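Local coordinates for protein KLLA0C04147p (Kluyveromyces lactis, PDB 5H2A) that probably binds and transfers sterols as an oxysterol-binding-protein relative, of which this chain is the ankyrin-repeat domain, at residues T194-L199 with K223-G228. Sequence-based numbering, arbitrary orientation.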
ATOM      1  N   THR A 194      22.082  15.542  10.985  1.00 32.43           N
ATOM      2  CA  THR A 194      23.239  15.389  10.115  1.00 28.11           C
ATOM      3  C   THR A 194      23.179  16.218   8.842  1.00 27.60           C
ATOM      4  O   THR A 194      24.233  16.466   8.246  1.00 33.08           O
ATOM      5  CB  THR A 194      23.417  13.918   9.706  1.00 34.46           C
ATOM      6  OG1 THR A 194      22.246  13.497   8.994  1.00 26.12           O
ATOM      7  CG2 THR A 194      23.637  13.029  10.930  1.00 30.19           C
ATOM      8  N   GLY A 195      21.993  16.633   8.397  1.00 25.54           N
ATOM      9  CA  GLY A 195      21.835  17.248   7.096  1.00 29.94           C
ATOM     10  C   GLY A 195      21.902  16.288   5.923  1.00 32.09           C
ATOM     11  O   GLY A 195      21.898  16.743   4.774  1.00 32.00           O
ATOM     12  N   ASP A 196      21.955  14.980   6.174  1.00 26.16           N
ATOM     13  CA  ASP A 196      22.080  13.960   5.134  1.00 22.03           C
ATOM     14  C   ASP A 196      20.754  13.269   4.845  1.00 22.32           C
ATOM     15  O   ASP A 196      19.947  13.045   5.747  1.00 24.17           O
ATOM     16  CB  ASP A 196      23.072  12.876   5.553  1.00 16.98           C
ATOM     17  CG  ASP A 196      24.497  13.362   5.552  1.00 27.59           C
ATOM     18  OD1 ASP A 196      24.747  14.450   4.984  1.00 30.34           O
ATOM     19  OD2 ASP A 196      25.351  12.657   6.121  1.00 30.12           O
ATOM     20  N   THR A 197      20.553  12.911   3.578  1.00 22.66           N
ATOM     21  CA  THR A 197      19.606  11.865   3.206  1.00 19.87           C
ATOM     22  C   THR A 197      20.295  10.512   3.343  1.00 18.29           C
ATOM     23  O   THR A 197      21.516  10.441   3.496  1.00 16.73           O
ATOM     24  CB  THR A 197      19.146  12.036   1.763  1.00 19.13           C
ATOM     25  OG1 THR A 197      20.244  11.740   0.893  1.00 20.66           O
ATOM     26  CG2 THR A 197      18.671  13.470   1.504  1.00 20.57           C
ATOM     27  N   VAL A 198      19.519   9.420   3.285  1.00 17.20           N
ATOM     28  CA  VAL A 198      20.191   8.129   3.380  1.00 16.87           C
ATOM     29  C   VAL A 198      21.121   7.933   2.197  1.00 15.20           C
ATOM     30  O   VAL A 198      22.138   7.248   2.322  1.00 18.56           O
ATOM     31  CB  VAL A 198      19.216   6.935   3.532  1.00 19.09           C
ATOM     32  CG1 VAL A 198      18.542   6.973   4.904  1.00 25.03           C
ATOM     33  CG2 VAL A 198      18.186   6.858   2.388  1.00 18.84           C
ATOM     34  N   LEU A 199      20.834   8.559   1.048  1.00 15.25           N
ATOM     35  CA  LEU A 199      21.758   8.386  -0.073  1.00 17.82           C
ATOM     36  C   LEU A 199      23.112   9.020   0.233  1.00 19.24           C
ATOM     37  O   LEU A 199      24.152   8.405  -0.022  1.00 15.43           O
ATOM     38  CB  LEU A 199      21.164   8.947  -1.370  1.00 18.75           C
ATOM     39  CG  LEU A 199      22.025   8.754  -2.635  1.00 18.85           C
ATOM     40  CD1 LEU A 199      22.340   7.264  -2.951  1.00 20.19           C
ATOM     41  CD2 LEU A 199      21.324   9.401  -3.851  1.00 17.87           C
ATOM     42  N   LYS A 223      19.183  15.631  -4.829  1.00 29.47           N
ATOM     43  CA  LYS A 223      18.906  16.248  -3.536  1.00 28.82           C
ATOM     44  C   LYS A 223      20.211  16.588  -2.833  1.00 34.33           C
ATOM     45  O   LYS A 223      21.048  15.710  -2.581  1.00 36.01           O
ATOM     46  CB  LYS A 223      18.031  15.326  -2.682  1.00 35.40           C
ATOM     47  CG  LYS A 223      17.714  15.892  -1.302  1.00 44.57           C
ATOM     48  CD  LYS A 223      16.221  16.030  -1.057  1.00 43.50           C
ATOM     49  CE  LYS A 223      15.956  16.610   0.326  1.00 43.39           C
ATOM     50  NZ  LYS A 223      14.566  16.316   0.791  1.00 47.05           N
ATOM     51  N   ARG A 224      20.405  17.871  -2.545  1.00 26.39           N
ATOM     52  CA  ARG A 224      21.626  18.290  -1.885  1.00 35.70           C
ATOM     53  C   ARG A 224      21.505  18.080  -0.383  1.00 38.51           C
ATOM     54  O   ARG A 224      20.407  17.988   0.176  1.00 40.61           O
ATOM     55  CB  ARG A 224      21.928  19.756  -2.201  1.00 40.49           C
ATOM     56  CG  ARG A 224      21.929  20.042  -3.694  1.00 42.43           C
ATOM     57  CD  ARG A 224      22.275  21.486  -4.021  1.00 43.64           C
ATOM     58  NE  ARG A 224      22.480  21.627  -5.459  1.00 49.23           N
ATOM     59  CZ  ARG A 224      23.659  21.495  -6.055  1.00 46.83           C
ATOM     60  NH1 ARG A 224      24.741  21.242  -5.330  1.00 40.74           N
ATOM     61  NH2 ARG A 224      23.759  21.620  -7.370  1.00 46.45           N
ATOM     62  N   ASP A 225      22.652  17.978   0.272  1.00 27.78           N
ATOM     63  CA  ASP A 225      22.650  17.927   1.724  1.00 29.29           C
ATOM     64  C   ASP A 225      22.539  19.343   2.289  1.00 34.57           C
ATOM     65  O   ASP A 225      22.445  20.331   1.553  1.00 37.36           O
ATOM     66  CB  ASP A 225      23.888  17.191   2.243  1.00 26.51           C
ATOM     67  CG  ASP A 225      25.206  17.883   1.892  1.00 35.05           C
ATOM     68  OD1 ASP A 225      25.249  19.101   1.605  1.00 32.69           O
ATOM     69  OD2 ASP A 225      26.236  17.179   1.920  1.00 31.31           O
ATOM     70  N   SER A 226      22.565  19.449   3.618  1.00 38.99           N
ATOM     71  CA  SER A 226      22.376  20.747   4.258  1.00 42.11           C
ATOM     72  C   SER A 226      23.488  21.726   3.912  1.00 44.76           C
ATOM     73  O   SER A 226      23.300  22.938   4.067  1.00 50.99           O
ATOM     74  CB  SER A 226      22.277  20.578   5.779  1.00 36.70           C
ATOM     75  OG  SER A 226      23.516  20.153   6.339  1.00 34.15           O
ATOM     76  N   ARG A 227      24.639  21.231   3.451  1.00 38.08           N
ATOM     77  CA  ARG A 227      25.761  22.064   3.042  1.00 31.84           C
ATOM     78  C   ARG A 227      25.765  22.358   1.547  1.00 34.26           C
ATOM     79  O   ARG A 227      26.700  22.994   1.054  1.00 42.68           O
ATOM     80  CB  ARG A 227      27.078  21.406   3.447  1.00 32.83           C
ATOM     81  CG  ARG A 227      27.327  21.420   4.953  1.00 41.60           C
ATOM     82  CD  ARG A 227      28.083  20.184   5.417  1.00 46.68           C
ATOM     83  NE  ARG A 227      27.357  18.953   5.107  1.00 50.23           N
ATOM     84  CZ  ARG A 227      26.324  18.493   5.810  1.00 51.16           C
ATOM     85  NH1 ARG A 227      25.886  19.163   6.870  1.00 55.06           N
ATOM     86  NH2 ARG A 227      25.727  17.359   5.459  1.00 46.58           N
ATOM     87  N   GLY A 228      24.747  21.912   0.820  1.00 30.74           N
ATOM     88  CA  GLY A 228      24.626  22.203  -0.595  1.00 40.63           C
ATOM     89  C   GLY A 228      25.265  21.204  -1.539  1.00 42.79           C
ATOM     90  O   GLY A 228      25.296  21.462  -2.748  1.00 34.35           O
TER
HETATM   91  O   HOH W   1      26.672  14.726   3.064  1.00 24.17           O
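The guanidinium of Arg227 meets the 194-199 segment with its edge. Asp196 OD1 lies in its plane, 3.1 Å from Arg227 NH2, and forms a salt bridge. A water sits beside Asp196 OD1, also in plane at this edge. The carboxylate of Asp196 is turned nearly upright to the guanidinium, with the planes 82° apart. Thr194 O lies at the edge formed by NH1 and NH2, tilted from the plane. It accepts from Arg227 NH2 at 3.3 Å and weakly from Arg227 NH1. Gly195 O approaches the group obliquely. Bends at chi2 and chi3 fold the Arg227 chain back to these acceptors.

The carboxylates of Asp196 and Asp225 run side by side. The water donates to Asp196 OD1; its link to Asp225 OD2 is doubtful. The other oxygen, Asp196 OD2, forms a salt bridge with Lys204. Asp225 OD1 accepts from the backbone N of Lys229.

The backbones join through one hydrogen bond, Ser226 N to Gly195 O at 3.0 Å. Ser226 OG also packs against Gly195 CA, 3.4 Å away. Thr197 CG2 touches Lys223 CG at 3.8 Å, while Thr197 OG1 bonds to His200.

Thr197 is the N-cap of helix 198-204. Asp225 opens a type I turn to Gly228. This is structural packing within the ankyrin-repeat domain. The loop 223-228, between helices 208-215 and 249-268, runs antiparallel (162°) to the chain leading into helix 198-204.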